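Side-chain contacts in 2-oxoglutarate dehydrogenase E3 component (Thermus thermophilus, PDB 2YQU), which probably reoxidises the dihydrolipoyl groups of 2-oxoacid dehydrogenase complexes, using a bound FAD and a redox-active disulfide to pass electrons to NAD+: residues T110-S115 against L120-G125; V15-A20 against M25-V30; K34-T39 against Q93-L98. All blocks are in the same frame, centred on the assembly; numbering follows the deposited sequence.

Interaction 1 of 3, residues T110-S115 against L120-G125; sequences TARFLS and LVEETG. With FAD (flavin-adenine dinucleotide), chain D.
A111 faces V121 as a non-hydrogen-bonded pair and R112 faces L120 as a hydrogen-bonded pair, the antiparallel ladder of a beta hairpin built from strands 111-113 and 118-121. R112 N donates to L120 O, and L120 N donates back to R112 O at 2.8 Å. One step further, E122 N reaches T110 O at 3.1 Å and is nearly straight at 172°. A111 CA also brings its hydrogen to L120 O. The R112 chain runs out with CG anti to the backbone N (chi1 -172°) and bends at chi3. It lies beside L120, whose CD2 sits over one face of the guanidinium, toward its rim. E122 crosses R112 at about a right angle. E122 OE1 is 3.2 Å from R112 NH1 but lies well out of the guanidinium plane, so this salt bridge rests on charge alone. L120 CB is touched by both methyls of L114, with L114 CD1 at 3.6 Å. At the other end, E123 bends at chi2 (68°) and turns its carboxylate back to T110. E123 OE2 accepts from T110 N at 2.8 Å on its syn side, with the donor out of the carboxylate plane. A water joins E123 OE1, weakly, to T110 OG1. A111 and V121 share the other sheet face, where both pack on V30. A111 also reads the FAD adenine with its backbone: A111 N donates to FAD N1A at 2.9 Å and A111 O accepts from FAD N6A at 3.0 Å. T110 CG2 rests by N6A. The ladder and the E123 carboxylate hold the backbone on both sides of A111, which probably helps present its N and O to adenine N1A and N6A, while the R112-E122 pair adds charge attraction without a directed bond.

Interaction 2 of 3, residues V15-A20 against M25-V30; sequences VAAIRA and MKVGVV
A17 and A20 turn their CB atoms from helix 11-22 onto V27, and each meets a different methyl. V27 CG1 stands anti to the backbone N (chi1 -176°) and lies 3.9 Å from A17 CB. This torsion sends V27 CG2 to the side of the backbone N, where it meets A20 CB at 3.6 Å. V29 CG2 touches A17 CB at 3.7 Å. A17 thus sits against methyls from two valines two residues apart on the strand. With V27 cut back to an alanine both methyls go, which would probably leave a gap beneath A17 and A20. M25 closes the turn after the helix. M25 N donates to A20 O at 3.0 Å, tilted out of the carbonyl plane. M25 CB already lies against A20 O; chi1 of -60° keeps CG there too, and M25 SD then comes to 3.7 Å from A20 CB. The chain then bends at chi3, and the side chain also packs on L4 and on V325 of helix 310-326. Helix and strand run almost antiparallel, 169° between their directions, with the segment axes 8.8 Å apart at closest. The small alanine side chains probably help the helix lie this near the strand. It is the second half of the beta-alpha-beta unit 2-7, 11-22, 27-31, the Rossmann-type dinucleotide-binding fold that here holds FAD.

Interaction 3 of 3, residues K34-T39 against Q93-L98; sequences KALGGT and QGVEFL. With FAD (flavin-adenine dinucleotide), chain D.
L36 meets V95 and E96, neighbours on helix 77-102, with different parts of one side chain. L36 CB lies 3.8 Å from V95 CG1. The first torsion (chi1 -57°) puts CG beside the backbone N, which carries the branch point toward E96. L36 CG is 4.0 Å from E96 OE2. Beyond it L36 CD1 meets the carboxylate, 3.8 Å from E96 CD, and also comes within 4.1 Å of V95 CG1. The two side chains cross at about a right angle. The E96 chain bends at chi2 (-86°), which folds the carboxylate back over the leucine. V95 CG1 is the branch that packs on L36. F99, one helix turn beyond V95, also touches L36, and Y14 of helix 11-22 packs on V95. The contact joins the loop that follows strand 27-31 of the FAD-binding Rossmann-type fold to the long helix that leads into its edge strand 105-108. The polar end of E96 is linked to the same residue by water. L36 N donates to the water at 2.8 Å, and the water donates to E96 OE2. The carboxylate thus lies against carbon atoms of L36 while one of its oxygens has a polar partner. On the far side of L36 the chain turns through two glycines. At G37 a side chain would be jammed against the carbonyl O of L36, and at G38 it would run into FAD O2A. T39 then reaches the cofactor. T39 OG1 donates to FAD O1A at 2.7 Å. T39 N makes a weak bond to FAD O2A, and T39 CG2 lies near the flavin methyl C8M.

In the fold
From the N terminus, interaction 2 comes first. It closes the short connection between helix 11-22 and strand 27-31. Interaction 3 opens just after that strand and spans 53 residues, so it closes the longest span of the three, most of it helical, and ties the loop after strand 27-31 to helix 77-102. Interaction 1 follows and closes the hairpin of strands 111-113 and 118-121. The three lie in series, with none nested or crossed. Interactions 1 and 2 touch where V30 of the central sheet packs on A111 and V121. Interactions 2 and 3 touch through I18 and L98. Interactions 1 and 3 do not touch but share FAD, at its adenine and pyrophosphate respectively.

Interaction 1 of 3, residues T110-S115 against L120-G125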
# COMPACT_ATOMS: atom_id res chain seq x y z
N THR A 110 25.38 8.40 29.73
CA THR A 110 25.11 7.00 29.98
C THR A 110 24.45 6.87 31.33
O THR A 110 25.05 7.19 32.36
CB THR A 110 26.42 6.19 29.95
OG1 THR A 110 26.95 6.16 28.61
CG2 THR A 110 26.20 4.73 30.30
N ALA A 111 23.19 6.42 31.34
CA ALA A 111 22.46 6.15 32.57
C ALA A 111 22.95 4.86 33.20
O ALA A 111 23.09 3.85 32.52
CB ALA A 111 20.98 6.06 32.30
N ARG A 112 23.17 4.90 34.51
CA ARG A 112 23.60 3.75 35.29
C ARG A 112 22.83 3.72 36.61
O ARG A 112 22.81 4.71 37.33
CB ARG A 112 25.10 3.85 35.58
CG ARG A 112 25.73 2.62 36.21
CD ARG A 112 27.19 2.83 36.59
NE ARG A 112 27.29 3.39 37.93
CZ ARG A 112 28.43 3.67 38.54
NH1 ARG A 112 29.60 3.47 37.94
NH2 ARG A 112 28.39 4.17 39.77
N PHE A 113 22.21 2.58 36.93
CA PHE A 113 21.45 2.44 38.17
C PHE A 113 22.35 2.58 39.41
O PHE A 113 23.42 1.98 39.48
CB PHE A 113 20.73 1.08 38.24
CG PHE A 113 19.48 1.00 37.40
CD1 PHE A 113 19.49 0.32 36.19
CD2 PHE A 113 18.30 1.59 37.83
CE1 PHE A 113 18.34 0.24 35.42
CE2 PHE A 113 17.15 1.52 37.07
CZ PHE A 113 17.17 0.83 35.87
N LEU A 114 21.89 3.38 40.36
CA LEU A 114 22.50 3.51 41.68
C LEU A 114 21.67 2.73 42.70
O LEU A 114 22.22 2.12 43.62
CB LEU A 114 22.57 4.98 42.08
CG LEU A 114 23.82 5.80 41.74
CD1 LEU A 114 24.63 5.27 40.57
CD2 LEU A 114 23.43 7.26 41.51
N SER A 115 20.35 2.77 42.53
CA SER A 115 19.41 1.97 43.30
C SER A 115 18.20 1.67 42.42
O SER A 115 18.21 1.97 41.22
CB SER A 115 18.97 2.74 44.55
OG SER A 115 18.15 3.84 44.20
N LEU A 120 22.32 7.44 37.83
CA LEU A 120 23.39 8.40 37.56
C LEU A 120 23.56 8.60 36.06
O LEU A 120 23.67 7.63 35.32
CB LEU A 120 24.70 7.91 38.17
CG LEU A 120 25.99 8.63 37.78
CD1 LEU A 120 26.02 10.04 38.35
CD2 LEU A 120 27.20 7.82 38.23
N VAL A 121 23.56 9.86 35.63
CA VAL A 121 24.05 10.23 34.30
C VAL A 121 25.54 10.46 34.49
O VAL A 121 25.95 11.45 35.09
CB VAL A 121 23.38 11.51 33.77
CG1 VAL A 121 23.85 11.81 32.34
CG2 VAL A 121 21.87 11.40 33.84
N GLU A 122 26.34 9.53 33.99
CA GLU A 122 27.77 9.51 34.28
C GLU A 122 28.52 10.74 33.79
O GLU A 122 29.45 11.21 34.45
CB GLU A 122 28.41 8.24 33.70
CG GLU A 122 27.89 6.97 34.35
CD GLU A 122 28.89 5.83 34.27
OE1 GLU A 122 29.26 5.29 35.34
OE2 GLU A 122 29.31 5.50 33.15
N GLU A 123 28.11 11.30 32.66
CA GLU A 123 28.83 12.42 32.05
C GLU A 123 28.55 13.74 32.77
O GLU A 123 29.47 14.52 33.00
CB GLU A 123 28.50 12.53 30.55
CG GLU A 123 29.29 11.56 29.68
CD GLU A 123 28.88 10.10 29.88
OE1 GLU A 123 29.70 9.21 29.58
OE2 GLU A 123 27.76 9.84 30.35
N THR A 124 27.28 14.00 33.12
CA THR A 124 26.90 15.23 33.82
C THR A 124 27.03 15.11 35.35
O THR A 124 26.96 16.11 36.06
CB THR A 124 25.46 15.69 33.44
OG1 THR A 124 24.48 14.75 33.91
CG2 THR A 124 25.25 15.72 31.93
N GLY A 125 27.23 13.89 35.84
CA GLY A 125 27.23 13.60 37.27
C GLY A 125 25.87 13.70 37.95
O GLY A 125 25.79 13.54 39.17
PA FAD D . 17.11 1.49 20.12
O1A FAD D . 18.36 0.74 19.86
O2A FAD D . 16.47 2.06 18.85
O5B FAD D . 17.41 2.64 21.19
C5B FAD D . 18.19 2.36 22.32
C4B FAD D . 18.90 3.64 22.71
O4B FAD D . 19.35 3.51 24.04
C3B FAD D . 20.12 3.93 21.85
O3B FAD D . 20.00 5.18 21.22
C2B FAD D . 21.29 3.92 22.82
O2B FAD D . 22.23 4.92 22.53
C1B FAD D . 20.60 4.15 24.16
N9A FAD D . 21.24 3.59 25.35
C8A FAD D . 21.61 2.29 25.59
N7A FAD D . 22.11 2.21 26.84
C5A FAD D . 22.07 3.44 27.40
C6A FAD D . 22.45 3.93 28.64
N6A FAD D . 22.84 3.14 29.64
N1A FAD D . 22.26 5.27 28.89
C2A FAD D . 21.72 6.12 27.97
N3A FAD D . 21.33 5.63 26.74
C4A FAD D . 21.52 4.32 26.47
N1 FAD D . 13.19 -2.22 12.56
C2 FAD D . 11.98 -2.10 11.91
O2 FAD D . 10.92 -2.25 12.52
N3 FAD D . 11.95 -1.80 10.57
C4 FAD D . 13.12 -1.64 9.86
O4 FAD D . 13.03 -1.18 8.74
C4X FAD D . 14.36 -1.76 10.50
N5 FAD D . 15.54 -1.59 9.80
C5X FAD D . 16.76 -1.71 10.47
C6 FAD D . 17.95 -1.55 9.76
C7 FAD D . 19.18 -1.67 10.41
C7M FAD D . 20.44 -1.38 9.64
C8 FAD D . 19.22 -1.95 11.78
C8M FAD D . 20.49 -1.77 12.57
C9 FAD D . 18.03 -2.12 12.48
C9A FAD D . 16.79 -2.01 11.83
N10 FAD D . 15.59 -2.19 12.53
C10 FAD D . 14.39 -2.06 11.86
C1' FAD D . 15.56 -2.63 13.97
C2' FAD D . 15.32 -1.39 14.84
O2' FAD D . 16.35 -0.44 14.65
C3' FAD D . 15.16 -1.75 16.32
O3' FAD D . 14.20 -2.77 16.47
C4' FAD D . 14.70 -0.54 17.13
O4' FAD D . 15.63 0.52 17.00
C5' FAD D . 14.49 -0.91 18.60
O5' FAD D . 14.15 0.23 19.35
P FAD D . 14.55 0.34 20.90
O1P FAD D . 13.96 1.59 21.46
O2P FAD D . 14.23 -0.94 21.65
O3P FAD D . 16.16 0.47 20.93
O HOH W 1 28.13 8.26 27.47

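Interaction 2 of 3, residues V15-A20 against M25-V30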
# COMPACT_ATOMS: atom_id res chain seq x y z
N VAL A 15 8.90 7.20 22.05
CA VAL A 15 7.45 7.14 21.94
C VAL A 15 6.78 6.95 23.31
O VAL A 15 5.74 7.56 23.60
CB VAL A 15 6.99 6.05 20.95
CG1 VAL A 15 5.48 5.87 21.00
CG2 VAL A 15 7.45 6.42 19.56
N ALA A 16 7.39 6.13 24.16
CA ALA A 16 6.90 5.98 25.52
C ALA A 16 6.87 7.34 26.22
O ALA A 16 5.89 7.67 26.90
CB ALA A 16 7.77 5.02 26.29
N ALA A 17 7.93 8.12 26.03
CA ALA A 17 8.06 9.42 26.69
C ALA A 17 6.95 10.37 26.26
O ALA A 17 6.33 11.00 27.12
CB ALA A 17 9.45 10.03 26.45
N ILE A 18 6.67 10.44 24.95
CA ILE A 18 5.60 11.29 24.43
C ILE A 18 4.23 10.83 24.95
O ILE A 18 3.44 11.64 25.41
CB ILE A 18 5.60 11.33 22.87
CG1 ILE A 18 6.88 11.99 22.34
CG2 ILE A 18 4.37 12.06 22.34
CD1 ILE A 18 7.14 11.71 20.86
N ARG A 19 3.96 9.53 24.91
CA ARG A 19 2.71 9.02 25.44
C ARG A 19 2.55 9.31 26.93
O ARG A 19 1.45 9.68 27.38
CB ARG A 19 2.58 7.51 25.19
CG ARG A 19 1.22 6.95 25.54
CD ARG A 19 0.08 7.50 24.68
NE ARG A 19 -1.21 7.06 25.20
CZ ARG A 19 -2.30 7.81 25.31
NH1 ARG A 19 -2.30 9.10 24.98
NH2 ARG A 19 -3.42 7.27 25.79
N ALA A 20 3.63 9.13 27.68
CA ALA A 20 3.63 9.40 29.12
C ALA A 20 3.28 10.86 29.39
O ALA A 20 2.45 11.16 30.27
CB ALA A 20 4.98 9.04 29.73
N MET A 25 2.21 12.62 32.87
CA MET A 25 3.42 12.32 33.63
C MET A 25 4.49 13.38 33.40
O MET A 25 4.59 13.97 32.32
CB MET A 25 3.98 10.95 33.23
CG MET A 25 3.04 9.77 33.46
SD MET A 25 3.85 8.18 33.15
CE MET A 25 4.64 7.97 34.73
N LYS A 26 5.30 13.62 34.43
CA LYS A 26 6.50 14.44 34.30
C LYS A 26 7.61 13.50 33.92
O LYS A 26 7.95 12.60 34.68
CB LYS A 26 6.84 15.14 35.62
CG LYS A 26 8.11 15.96 35.57
CD LYS A 26 8.43 16.59 36.92
CE LYS A 26 9.68 17.47 36.86
NZ LYS A 26 10.32 17.63 38.21
N VAL A 27 8.18 13.70 32.73
CA VAL A 27 9.05 12.71 32.12
C VAL A 27 10.44 13.27 31.86
O VAL A 27 10.58 14.39 31.38
CB VAL A 27 8.48 12.22 30.77
CG1 VAL A 27 9.35 11.12 30.20
CG2 VAL A 27 7.05 11.75 30.94
N GLY A 28 11.44 12.46 32.18
CA GLY A 28 12.82 12.70 31.79
C GLY A 28 13.33 11.53 30.97
O GLY A 28 12.89 10.40 31.16
N VAL A 29 14.27 11.81 30.09
CA VAL A 29 14.85 10.82 29.19
C VAL A 29 16.38 10.97 29.21
O VAL A 29 16.89 12.07 29.02
CB VAL A 29 14.33 11.00 27.74
CG1 VAL A 29 14.93 9.94 26.81
CG2 VAL A 29 12.81 10.92 27.71
N VAL A 30 17.09 9.87 29.45
CA VAL A 30 18.54 9.84 29.34
C VAL A 30 18.92 9.09 28.07
O VAL A 30 18.47 7.97 27.84
CB VAL A 30 19.20 9.15 30.56
CG1 VAL A 30 20.69 9.46 30.61
CG2 VAL A 30 18.52 9.56 31.86

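Interaction 3 of 3, residues K34-T39 against Q93-L98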
# COMPACT_ATOMS: atom_id res chain seq x y z
N LYS A 34 24.27 11.72 20.90
CA LYS A 34 23.88 13.12 20.76
C LYS A 34 22.47 13.29 20.19
O LYS A 34 21.69 14.08 20.71
CB LYS A 34 24.89 13.87 19.89
CG LYS A 34 24.49 15.28 19.49
CD LYS A 34 25.70 16.06 18.99
CE LYS A 34 25.30 17.29 18.18
NZ LYS A 34 26.11 18.49 18.59
N ALA A 35 22.15 12.57 19.12
CA ALA A 35 20.85 12.67 18.46
C ALA A 35 19.87 11.66 19.05
O ALA A 35 20.26 10.57 19.46
CB ALA A 35 20.98 12.46 16.97
N LEU A 36 18.60 12.05 19.08
CA LEU A 36 17.53 11.18 19.56
C LEU A 36 17.08 10.29 18.42
O LEU A 36 17.43 10.52 17.27
CB LEU A 36 16.37 12.03 20.06
CG LEU A 36 16.72 13.04 21.16
CD1 LEU A 36 15.53 13.94 21.49
CD2 LEU A 36 17.20 12.31 22.41
N GLY A 37 16.29 9.27 18.74
CA GLY A 37 15.68 8.40 17.75
C GLY A 37 16.21 6.98 17.73
O GLY A 37 15.67 6.12 17.04
N GLY A 38 17.27 6.74 18.49
CA GLY A 38 17.82 5.42 18.67
C GLY A 38 18.51 4.81 17.47
O GLY A 38 18.87 5.50 16.51
N THR A 39 18.71 3.50 17.54
CA THR A 39 19.29 2.73 16.45
C THR A 39 18.48 2.94 15.18
O THR A 39 19.03 3.14 14.10
CB THR A 39 19.32 1.23 16.81
OG1 THR A 39 20.20 1.00 17.92
CG2 THR A 39 19.91 0.40 15.68
N GLN A 93 15.54 15.62 14.17
CA GLN A 93 15.09 16.96 14.54
C GLN A 93 13.59 16.96 14.89
O GLN A 93 13.14 17.76 15.70
CB GLN A 93 15.39 17.96 13.42
CG GLN A 93 16.88 18.32 13.35
CD GLN A 93 17.30 18.95 12.03
OE1 GLN A 93 18.50 19.13 11.79
NE2 GLN A 93 16.33 19.27 11.17
N GLY A 94 12.84 16.04 14.27
CA GLY A 94 11.43 15.88 14.56
C GLY A 94 11.19 15.36 15.96
O GLY A 94 10.27 15.80 16.63
N VAL A 95 12.03 14.43 16.40
CA VAL A 95 11.92 13.90 17.75
C VAL A 95 12.26 15.00 18.77
O VAL A 95 11.59 15.11 19.79
CB VAL A 95 12.82 12.66 17.99
CG1 VAL A 95 12.59 12.11 19.38
CG2 VAL A 95 12.51 11.59 16.94
N GLU A 96 13.29 15.78 18.48
CA GLU A 96 13.66 16.93 19.31
C GLU A 96 12.48 17.88 19.45
O GLU A 96 12.15 18.31 20.55
CB GLU A 96 14.85 17.69 18.71
CG GLU A 96 16.16 16.93 18.72
CD GLU A 96 16.94 17.09 20.02
OE1 GLU A 96 16.38 17.65 20.99
OE2 GLU A 96 18.11 16.65 20.06
N PHE A 97 11.83 18.17 18.33
CA PHE A 97 10.66 19.06 18.29
C PHE A 97 9.58 18.52 19.21
O PHE A 97 9.03 19.26 20.02
CB PHE A 97 10.14 19.18 16.85
CG PHE A 97 8.99 20.16 16.68
CD1 PHE A 97 9.22 21.44 16.21
CD2 PHE A 97 7.69 19.78 16.98
CE1 PHE A 97 8.16 22.34 16.05
CE2 PHE A 97 6.63 20.67 16.83
CZ PHE A 97 6.87 21.95 16.37
N LEU A 98 9.30 17.23 19.10
CA LEU A 98 8.21 16.61 19.85
C LEU A 98 8.50 16.52 21.35
O LEU A 98 7.58 16.58 22.16
CB LEU A 98 7.91 15.22 19.30
CG LEU A 98 7.29 15.19 17.90
CD1 LEU A 98 7.43 13.81 17.30
CD2 LEU A 98 5.84 15.63 17.94
PA FAD D . 17.11 1.49 20.12
O1A FAD D . 18.36 0.74 19.86
O2A FAD D . 16.47 2.06 18.85
O5B FAD D . 17.41 2.64 21.19
C5B FAD D . 18.19 2.36 22.32
C4B FAD D . 18.90 3.64 22.71
O4B FAD D . 19.35 3.51 24.04
C3B FAD D . 20.12 3.93 21.85
O3B FAD D . 20.00 5.18 21.22
C2B FAD D . 21.29 3.92 22.82
O2B FAD D . 22.23 4.92 22.53
C1B FAD D . 20.60 4.15 24.16
N9A FAD D . 21.24 3.59 25.35
C8A FAD D . 21.61 2.29 25.59
N7A FAD D . 22.11 2.21 26.84
C5A FAD D . 22.07 3.44 27.40
C6A FAD D . 22.45 3.93 28.64
N6A FAD D . 22.84 3.14 29.64
N1A FAD D . 22.26 5.27 28.89
C2A FAD D . 21.72 6.12 27.97
N3A FAD D . 21.33 5.63 26.74
C4A FAD D . 21.52 4.32 26.47
N1 FAD D . 13.19 -2.22 12.56
C2 FAD D . 11.98 -2.10 11.91
O2 FAD D . 10.92 -2.25 12.52
N3 FAD D . 11.95 -1.80 10.57
C4 FAD D . 13.12 -1.64 9.86
O4 FAD D . 13.03 -1.18 8.74
C4X FAD D . 14.36 -1.76 10.50
N5 FAD D . 15.54 -1.59 9.80
C5X FAD D . 16.76 -1.71 10.47
C6 FAD D . 17.95 -1.55 9.76
C7 FAD D . 19.18 -1.67 10.41
C7M FAD D . 20.44 -1.38 9.64
C8 FAD D . 19.22 -1.95 11.78
C8M FAD D . 20.49 -1.77 12.57
C9 FAD D . 18.03 -2.12 12.48
C9A FAD D . 16.79 -2.01 11.83
N10 FAD D . 15.59 -2.19 12.53
C10 FAD D . 14.39 -2.06 11.86
C1' FAD D . 15.56 -2.63 13.97
C2' FAD D . 15.32 -1.39 14.84
O2' FAD D . 16.35 -0.44 14.65
C3' FAD D . 15.16 -1.75 16.32
O3' FAD D . 14.20 -2.77 16.47
C4' FAD D . 14.70 -0.54 17.13
O4' FAD D . 15.63 0.52 17.00
C5' FAD D . 14.49 -0.91 18.60
O5' FAD D . 14.15 0.23 19.35
P FAD D . 14.55 0.34 20.90
O1P FAD D . 13.96 1.59 21.46
O2P FAD D . 14.23 -0.94 21.65
O3P FAD D . 16.16 0.47 20.93
O HOH W 2 18.09 14.65 18.09